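Long-range contacts in thiosulfate reductase (Thermus thermophilus, PDB 2VPZ), which probably acts as a molybdopterin oxidoreductase that reduces sulfur compounds, carrying a molybdenum atom, two guanosine dinucleotide cofactors and an iron-sulfur cluster: residues 369-374 with 549-554; 500-505 with 564-569. All blocks are in the same frame, centred on the assembly; numbering follows the deposited sequence.

Interaction 1 (369-374 with 549-554); sequences PYLEKY and QSLGLD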
ATOM      1  N   PRO A 369     -36.063 -30.254 -17.423  1.00 53.93           N
ATOM      2  CA  PRO A 369     -36.745 -31.117 -16.445  1.00 54.22           C
ATOM      3  C   PRO A 369     -38.044 -31.817 -16.916  1.00 55.14           C
ATOM      4  O   PRO A 369     -38.629 -31.426 -17.927  1.00 54.70           O
ATOM      5  CB  PRO A 369     -36.991 -30.198 -15.244  1.00 53.34           C
ATOM      6  CG  PRO A 369     -37.044 -28.807 -15.825  1.00 53.23           C
ATOM      7  CD  PRO A 369     -36.143 -28.831 -17.058  1.00 53.26           C
ATOM      8  N   TYR A 370     -38.485 -32.850 -16.191  1.00 56.22           N
ATOM      9  CA  TYR A 370     -39.739 -33.525 -16.515  1.00 57.29           C
ATOM     10  C   TYR A 370     -40.920 -32.998 -15.646  1.00 57.11           C
ATOM     11  O   TYR A 370     -40.927 -33.146 -14.422  1.00 57.41           O
ATOM     12  CB  TYR A 370     -39.649 -35.073 -16.383  1.00 59.86           C
ATOM     13  CG  TYR A 370     -41.009 -35.765 -16.558  1.00 62.54           C
ATOM     14  CD1 TYR A 370     -41.657 -35.789 -17.804  1.00 63.86           C
ATOM     15  CD2 TYR A 370     -41.690 -36.302 -15.459  1.00 63.40           C
ATOM     16  CE1 TYR A 370     -42.960 -36.321 -17.950  1.00 64.77           C
ATOM     17  CE2 TYR A 370     -42.992 -36.835 -15.586  1.00 64.85           C
ATOM     18  CZ  TYR A 370     -43.626 -36.843 -16.837  1.00 65.79           C
ATOM     19  OH  TYR A 370     -44.895 -37.372 -16.979  1.00 66.85           O
ATOM     20  N   LEU A 371     -41.875 -32.321 -16.279  1.00 56.32           N
ATOM     21  CA  LEU A 371     -43.104 -31.811 -15.643  1.00 56.79           C
ATOM     22  C   LEU A 371     -44.036 -31.942 -16.818  1.00 57.79           C
ATOM     23  O   LEU A 371     -43.855 -31.312 -17.861  1.00 57.48           O
ATOM     24  CB  LEU A 371     -43.061 -30.348 -15.188  1.00 56.89           C
ATOM     25  CG  LEU A 371     -43.844 -29.931 -13.908  1.00 57.57           C
ATOM     26  CD1 LEU A 371     -44.583 -28.632 -14.193  1.00 58.20           C
ATOM     27  CD2 LEU A 371     -44.857 -30.982 -13.423  1.00 56.64           C
ATOM     28  N   GLU A 372     -45.039 -32.762 -16.638  1.00 58.41           N
ATOM     29  CA  GLU A 372     -45.950 -33.060 -17.699  1.00 59.27           C
ATOM     30  C   GLU A 372     -46.975 -31.962 -18.000  1.00 58.29           C
ATOM     31  O   GLU A 372     -47.533 -31.364 -17.082  1.00 57.95           O
ATOM     32  CB  GLU A 372     -46.512 -34.426 -17.344  1.00 60.83           C
ATOM     33  CG  GLU A 372     -47.908 -34.707 -17.642  1.00 65.26           C
ATOM     34  CD  GLU A 372     -48.034 -36.155 -18.004  1.00 68.34           C
ATOM     35  OE1 GLU A 372     -48.538 -36.952 -17.175  1.00 69.90           O
ATOM     36  OE2 GLU A 372     -47.580 -36.478 -19.127  1.00 69.57           O
ATOM     37  N   LYS A 373     -47.178 -31.657 -19.285  1.00 57.73           N
ATOM     38  CA  LYS A 373     -48.116 -30.606 -19.685  1.00 57.69           C
ATOM     39  C   LYS A 373     -49.546 -30.885 -19.216  1.00 57.12           C
ATOM     40  O   LYS A 373     -49.887 -32.022 -18.895  1.00 57.35           O
ATOM     41  CB  LYS A 373     -48.071 -30.363 -21.214  1.00 58.57           C
ATOM     42  CG  LYS A 373     -46.850 -29.545 -21.684  1.00 60.18           C
ATOM     43  CD  LYS A 373     -46.694 -29.516 -23.204  1.00 61.84           C
ATOM     44  CE  LYS A 373     -47.752 -28.629 -23.890  1.00 64.10           C
ATOM     45  NZ  LYS A 373     -47.533 -27.129 -23.761  1.00 65.61           N
ATOM     46  N   TYR A 374     -50.368 -29.845 -19.132  1.00 55.83           N
ATOM     47  CA  TYR A 374     -51.756 -30.001 -18.720  1.00 54.70           C
ATOM     48  C   TYR A 374     -52.441 -30.578 -19.982  1.00 54.89           C
ATOM     49  O   TYR A 374     -52.283 -29.981 -21.054  1.00 55.32           O
ATOM     50  CB  TYR A 374     -52.333 -28.640 -18.338  1.00 54.08           C
ATOM     51  CG  TYR A 374     -53.739 -28.708 -17.810  1.00 53.68           C
ATOM     52  CD1 TYR A 374     -53.997 -28.612 -16.446  1.00 54.07           C
ATOM     53  CD2 TYR A 374     -54.821 -28.857 -18.682  1.00 53.20           C
ATOM     54  CE1 TYR A 374     -55.305 -28.654 -15.949  1.00 54.83           C
ATOM     55  CE2 TYR A 374     -56.148 -28.906 -18.203  1.00 53.96           C
ATOM     56  CZ  TYR A 374     -56.386 -28.799 -16.830  1.00 54.79           C
ATOM     57  OH  TYR A 374     -57.678 -28.814 -16.324  1.00 55.25           O
ATOM     58  N   GLN A 549     -49.540 -33.596  -9.649  1.00 62.63           N
ATOM     59  CA  GLN A 549     -50.039 -34.994  -9.536  1.00 63.37           C
ATOM     60  C   GLN A 549     -49.003 -35.878 -10.244  1.00 63.60           C
ATOM     61  O   GLN A 549     -48.468 -36.848  -9.673  1.00 63.72           O
ATOM     62  CB  GLN A 549     -51.374 -35.141 -10.274  1.00 63.96           C
ATOM     63  CG  GLN A 549     -52.588 -35.274  -9.373  1.00 65.83           C
ATOM     64  CD  GLN A 549     -53.871 -34.720  -9.994  1.00 66.87           C
ATOM     65  OE1 GLN A 549     -54.061 -34.795 -11.217  1.00 67.37           O
ATOM     66  NE2 GLN A 549     -54.757 -34.180  -9.160  1.00 66.76           N
ATOM     67  N   SER A 550     -48.755 -35.536 -11.507  1.00 63.88           N
ATOM     68  CA  SER A 550     -47.783 -36.214 -12.360  1.00 65.04           C
ATOM     69  C   SER A 550     -46.470 -36.478 -11.652  1.00 65.25           C
ATOM     70  O   SER A 550     -45.931 -37.576 -11.687  1.00 65.10           O
ATOM     71  CB  SER A 550     -47.440 -35.389 -13.614  1.00 65.86           C
ATOM     72  OG  SER A 550     -46.028 -35.350 -13.846  1.00 67.52           O
ATOM     73  N   LEU A 551     -45.914 -35.470 -11.007  1.00 65.73           N
ATOM     74  CA  LEU A 551     -44.615 -35.718 -10.418  1.00 65.44           C
ATOM     75  C   LEU A 551     -44.586 -36.419  -9.068  1.00 65.63           C
ATOM     76  O   LEU A 551     -43.551 -36.932  -8.649  1.00 65.39           O
ATOM     77  CB  LEU A 551     -43.765 -34.438 -10.398  1.00 64.24           C
ATOM     78  CG  LEU A 551     -43.323 -34.012 -11.815  1.00 64.02           C
ATOM     79  CD1 LEU A 551     -42.542 -32.684 -11.752  1.00 63.72           C
ATOM     80  CD2 LEU A 551     -42.479 -35.134 -12.471  1.00 63.48           C
ATOM     81  N   GLY A 552     -45.720 -36.467  -8.388  1.00 64.99           N
ATOM     82  CA  GLY A 552     -45.729 -37.090  -7.088  1.00 65.26           C
ATOM     83  C   GLY A 552     -45.945 -36.126  -5.940  1.00 66.28           C
ATOM     84  O   GLY A 552     -45.580 -36.418  -4.797  1.00 67.39           O
ATOM     85  N   LEU A 553     -46.509 -34.955  -6.221  1.00 65.85           N
ATOM     86  CA  LEU A 553     -46.831 -33.915  -5.217  1.00 65.00           C
ATOM     87  C   LEU A 553     -48.100 -33.097  -5.552  1.00 64.36           C
ATOM     88  O   LEU A 553     -48.719 -33.283  -6.612  1.00 64.56           O
ATOM     89  CB  LEU A 553     -45.646 -32.940  -4.987  1.00 65.74           C
ATOM     90  CG  LEU A 553     -44.354 -33.130  -5.800  1.00 65.38           C
ATOM     91  CD1 LEU A 553     -43.914 -31.799  -6.420  1.00 65.70           C
ATOM     92  CD2 LEU A 553     -43.223 -33.723  -4.935  1.00 65.59           C
ATOM     93  N   ASP A 554     -48.468 -32.208  -4.623  1.00 63.58           N
ATOM     94  CA  ASP A 554     -49.624 -31.293  -4.684  1.00 63.35           C
ATOM     95  C   ASP A 554     -49.183 -29.815  -4.397  1.00 62.89           C
ATOM     96  O   ASP A 554     -48.024 -29.569  -4.059  1.00 61.65           O
ATOM     97  CB  ASP A 554     -50.689 -31.723  -3.677  1.00 64.21           C
ATOM     98  CG  ASP A 554     -50.132 -31.990  -2.299  1.00 65.88           C
ATOM     99  OD1 ASP A 554     -50.800 -31.654  -1.295  1.00 67.26           O
ATOM    100  OD2 ASP A 554     -49.009 -32.525  -2.245  1.00 67.32           O
TER

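Interaction 2 (500-505 with 564-569); sequences PFIQLR and LVQRGK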
ATOM      1  N   PRO A 500     -31.328 -30.271 -13.841  1.00 45.76           N
ATOM      2  CA  PRO A 500     -32.595 -29.610 -14.205  1.00 44.17           C
ATOM      3  C   PRO A 500     -33.489 -29.291 -13.010  1.00 43.27           C
ATOM      4  O   PRO A 500     -33.545 -30.094 -12.091  1.00 43.59           O
ATOM      5  CB  PRO A 500     -33.294 -30.592 -15.148  1.00 44.24           C
ATOM      6  CG  PRO A 500     -32.246 -31.581 -15.579  1.00 45.19           C
ATOM      7  CD  PRO A 500     -31.234 -31.616 -14.428  1.00 45.80           C
ATOM      8  N   PHE A 501     -34.195 -28.160 -13.004  1.00 41.46           N
ATOM      9  CA  PHE A 501     -35.086 -27.853 -11.902  1.00 40.52           C
ATOM     10  C   PHE A 501     -36.383 -27.128 -12.278  1.00 40.89           C
ATOM     11  O   PHE A 501     -36.523 -26.600 -13.387  1.00 40.59           O
ATOM     12  CB  PHE A 501     -34.336 -27.147 -10.731  1.00 41.98           C
ATOM     13  CG  PHE A 501     -33.650 -25.824 -11.106  1.00 41.16           C
ATOM     14  CD1 PHE A 501     -34.265 -24.590 -10.838  1.00 41.50           C
ATOM     15  CD2 PHE A 501     -32.387 -25.816 -11.723  1.00 40.45           C
ATOM     16  CE1 PHE A 501     -33.641 -23.358 -11.176  1.00 41.65           C
ATOM     17  CE2 PHE A 501     -31.740 -24.601 -12.072  1.00 41.29           C
ATOM     18  CZ  PHE A 501     -32.371 -23.369 -11.798  1.00 41.61           C
ATOM     19  N   ILE A 502     -37.332 -27.120 -11.354  1.00 41.75           N
ATOM     20  CA  ILE A 502     -38.647 -26.517 -11.530  1.00 42.58           C
ATOM     21  C   ILE A 502     -38.915 -25.488 -10.411  1.00 42.80           C
ATOM     22  O   ILE A 502     -38.702 -25.784  -9.229  1.00 42.80           O
ATOM     23  CB  ILE A 502     -39.748 -27.655 -11.516  1.00 42.44           C
ATOM     24  CG1 ILE A 502     -39.417 -28.711 -12.564  1.00 43.52           C
ATOM     25  CG2 ILE A 502     -41.159 -27.055 -11.736  1.00 44.20           C
ATOM     26  CD1 ILE A 502     -40.258 -30.014 -12.485  1.00 45.76           C
ATOM     27  N   GLN A 503     -39.351 -24.284 -10.776  1.00 41.48           N
ATOM     28  CA  GLN A 503     -39.648 -23.248  -9.773  1.00 41.73           C
ATOM     29  C   GLN A 503     -41.127 -22.847  -9.754  1.00 40.72           C
ATOM     30  O   GLN A 503     -41.793 -22.903 -10.784  1.00 40.62           O
ATOM     31  CB  GLN A 503     -38.795 -21.992  -9.989  1.00 43.92           C
ATOM     32  CG  GLN A 503     -37.394 -22.194 -10.546  1.00 46.39           C
ATOM     33  CD  GLN A 503     -36.521 -20.941 -10.477  1.00 48.05           C
ATOM     34  OE1 GLN A 503     -35.426 -20.961  -9.918  1.00 48.62           O
ATOM     35  NE2 GLN A 503     -37.016 -19.842 -11.041  1.00 49.23           N
ATOM     36  N   LEU A 504     -41.617 -22.431  -8.587  1.00 41.07           N
ATOM     37  CA  LEU A 504     -43.003 -21.986  -8.390  1.00 42.28           C
ATOM     38  C   LEU A 504     -43.105 -20.639  -7.630  1.00 43.67           C
ATOM     39  O   LEU A 504     -42.458 -20.461  -6.593  1.00 44.39           O
ATOM     40  CB  LEU A 504     -43.857 -23.042  -7.629  1.00 43.56           C
ATOM     41  CG  LEU A 504     -45.402 -22.944  -7.502  1.00 44.61           C
ATOM     42  CD1 LEU A 504     -45.846 -22.272  -6.186  1.00 44.63           C
ATOM     43  CD2 LEU A 504     -45.984 -22.188  -8.717  1.00 46.07           C
ATOM     44  N   ARG A 505     -43.886 -19.698  -8.170  1.00 44.10           N
ATOM     45  CA  ARG A 505     -44.131 -18.412  -7.527  1.00 44.69           C
ATOM     46  C   ARG A 505     -45.599 -18.370  -7.050  1.00 45.09           C
ATOM     47  O   ARG A 505     -46.548 -18.744  -7.776  1.00 44.66           O
ATOM     48  CB  ARG A 505     -43.792 -17.183  -8.411  1.00 43.40           C
ATOM     49  CG  ARG A 505     -44.857 -16.696  -9.415  1.00 42.63           C
ATOM     50  CD  ARG A 505     -44.715 -15.188  -9.783  1.00 41.73           C
ATOM     51  NE  ARG A 505     -43.364 -14.784 -10.150  1.00 42.85           N
ATOM     52  CZ  ARG A 505     -42.969 -14.332 -11.342  1.00 42.91           C
ATOM     53  NH1 ARG A 505     -43.836 -14.213 -12.329  1.00 42.71           N
ATOM     54  NH2 ARG A 505     -41.689 -14.006 -11.554  1.00 43.03           N
ATOM     55  N   LEU A 564     -37.683 -27.373  -7.378  1.00 51.26           N
ATOM     56  CA  LEU A 564     -37.527 -28.836  -7.445  1.00 50.80           C
ATOM     57  C   LEU A 564     -36.390 -29.241  -8.456  1.00 50.65           C
ATOM     58  O   LEU A 564     -36.453 -28.848  -9.646  1.00 51.37           O
ATOM     59  CB  LEU A 564     -38.886 -29.565  -7.769  1.00 52.09           C
ATOM     60  CG  LEU A 564     -39.020 -31.125  -7.759  1.00 53.03           C
ATOM     61  CD1 LEU A 564     -40.279 -31.617  -6.999  1.00 53.59           C
ATOM     62  CD2 LEU A 564     -39.026 -31.680  -9.209  1.00 53.65           C
ATOM     63  N   VAL A 565     -35.344 -29.925  -7.959  1.00 50.51           N
ATOM     64  CA  VAL A 565     -34.181 -30.436  -8.728  1.00 51.48           C
ATOM     65  C   VAL A 565     -34.392 -31.946  -9.001  1.00 53.66           C
ATOM     66  O   VAL A 565     -34.782 -32.734  -8.109  1.00 55.23           O
ATOM     67  CB  VAL A 565     -32.750 -30.272  -8.001  1.00 50.36           C
ATOM     68  CG1 VAL A 565     -31.588 -30.520  -9.026  1.00 49.42           C
ATOM     69  CG2 VAL A 565     -32.616 -28.870  -7.384  1.00 48.65           C
ATOM     70  N   GLN A 566     -34.155 -32.299 -10.265  1.00 53.88           N
ATOM     71  CA  GLN A 566     -34.292 -33.623 -10.825  1.00 55.18           C
ATOM     72  C   GLN A 566     -32.980 -34.205 -11.326  1.00 57.31           C
ATOM     73  O   GLN A 566     -31.977 -33.498 -11.460  1.00 55.93           O
ATOM     74  CB  GLN A 566     -35.247 -33.579 -12.009  1.00 52.67           C
ATOM     75  CG  GLN A 566     -36.655 -33.186 -11.741  1.00 51.68           C
ATOM     76  CD  GLN A 566     -37.493 -33.508 -12.940  1.00 50.38           C
ATOM     77  OE1 GLN A 566     -36.909 -33.733 -14.010  1.00 51.01           O
ATOM     78  NE2 GLN A 566     -38.812 -33.550 -12.804  1.00 50.22           N
ATOM     79  N   ARG A 567     -32.960 -35.493 -11.642  1.00 60.32           N
ATOM     80  CA  ARG A 567     -31.717 -36.024 -12.123  1.00 62.55           C
ATOM     81  C   ARG A 567     -31.574 -35.994 -13.642  1.00 63.87           C
ATOM     82  O   ARG A 567     -32.507 -36.334 -14.395  1.00 65.90           O
ATOM     83  CB  ARG A 567     -31.421 -37.435 -11.592  1.00 64.16           C
ATOM     84  CG  ARG A 567     -29.927 -37.764 -11.619  1.00 66.66           C
ATOM     85  CD  ARG A 567     -29.683 -39.181 -11.110  1.00 68.88           C
ATOM     86  NE  ARG A 567     -30.125 -39.348  -9.720  1.00 70.63           N
ATOM     87  CZ  ARG A 567     -31.202 -40.019  -9.310  1.00 72.14           C
ATOM     88  NH1 ARG A 567     -32.008 -40.628 -10.168  1.00 72.12           N
ATOM     89  NH2 ARG A 567     -31.475 -40.075  -8.004  1.00 73.05           N
ATOM     90  N   GLY A 568     -30.389 -35.564 -14.070  1.00 63.36           N
ATOM     91  CA  GLY A 568     -30.023 -35.468 -15.467  1.00 64.96           C
ATOM     92  C   GLY A 568     -28.574 -35.784 -15.766  1.00 65.00           C
ATOM     93  O   GLY A 568     -27.917 -36.568 -15.054  1.00 65.36           O
ATOM     94  N   LYS A 569     -28.057 -35.190 -16.826  1.00 65.39           N
ATOM     95  CA  LYS A 569     -26.680 -35.400 -17.240  1.00 66.34           C
ATOM     96  C   LYS A 569     -25.880 -34.210 -17.778  1.00 67.09           C
ATOM     97  O   LYS A 569     -26.502 -33.268 -18.383  1.00 69.95           O
ATOM     98  CB  LYS A 569     -26.546 -36.469 -18.344  1.00 66.29           C
ATOM     99  CG  LYS A 569     -27.326 -37.807 -18.176  1.00 66.64           C
ATOM    100  CD  LYS A 569     -27.194 -38.809 -19.368  1.00 66.10           C
ATOM    101  CE  LYS A 569     -28.267 -39.923 -19.331  1.00 66.08           C
ATOM    102  NZ  LYS A 569     -29.484 -39.622 -20.167  1.00 66.66           N
TER

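Interaction 1 (369-374 with 549-554)
Tyr370 O accepts a hydrogen bond from Gln566 NE2, and the isopropyl end of Leu551 packs against the same oxygen, with Leu551 CD1 3.2 Å from Tyr370 O. Leu551 spreads its two methyls between two neighbours. Its CD2 meets the tyrosine ring obliquely, 3.3 Å from Tyr370 CD2, and its CD1 lies 3.3 Å from Leu371 CD2, those two leucine side chains crossing at about a right angle. The leucine arrives there because its CG sits beside the backbone N (chi1 -70°), which carries the branch across to the 369-374 loop. One residue earlier, Ser550 points toward the loop: its OG lies 3.7 Å from Glu372 CB and 3.8 Å from Tyr370 CE2, against carbon in both cases. This hydroxyl is buried here without any polar partner in the model.

Both Ser550 and Leu551 belong to the last turn of helix 540-551, which ends in a Schellman motif. Gly552 takes a positive phi (111°), and Gly552 N reaches back to Gln549 O at 3.1 Å; a CB at that residue would jam against the preceding carbonyl oxygen. Trimming Leu551 to an alanine here removes both methyls, and would probably open a gap beside Leu371 CD2 and leave the Tyr370 ring freer to turn. The pairing is plain surface packing away from the cofactors: a long loop following helix 341-354 is laid against the end of helix 540-551. Earlier in the helix, Arg547 NE bonds to Glu372 O, and the Tyr374 ring meets Tyr543 nearly parallel and, just ahead of the helix, Trp537 edge-to-face.

Interaction 2 (500-505 with 564-569)
Strands 501-503 and 563-565 run antiparallel, their touching parts 159° apart in direction, with 501-503 in the middle of a small three-stranded antiparallel sheet completed by 493-495. Phe501 and Val565 form the non-hydrogen-bonded pair, their CA atoms 4.2 Å apart. Ile502 and Leu564 form the hydrogen-bonded one: Leu564 N donates to Ile502 O at 2.6 Å, in the carbonyl plane, while the return bond from Ile502 N is less certain because the position of Leu564 O is less sure. Just past the strand, Gln566 N makes a nearly straight bond (171°) to Pro500 O.

On one face Ile502 and Leu564 lie side by side, pointing the same way, with Ile502 CD1 3.9 Å from Leu564 CD2. Gln566 crosses that isoleucine at a slant, its amide engaged with Tyr370 O. On the other face Val565 CG2 touches only the base of Phe501, for the phenylalanine ring swings away (chi1 59°) to meet His497 edge-to-face; the Phe501 side chain lies about 11 Å from the iron-sulfur cluster. Where the chains part, Gly568 fits closely against the proline, Gly568 N lying 4.1 Å from Pro500 CD.

From the N terminus the chain passes 369-374, then 500-505, 549-554 and 564-569, so the two contacts cross: interaction 2 opens within the 174-residue span that interaction 1 closes, and it ends beyond it. Interaction 1 ties the loop after helix 341-354 to the end of helix 540-551; interaction 2 brings the chain that follows this helix back onto strand 501-503, closing a shorter, half-helical excursion of 58 residues. Their centres are 11 Å apart and they touch directly. Leu551 CD1 packs on Ile502 CD1 at 3.6 Å, and Pro369 CG rests on Phe501 O at 3.3 Å, so the loop and helix end lie against the three-stranded sheet.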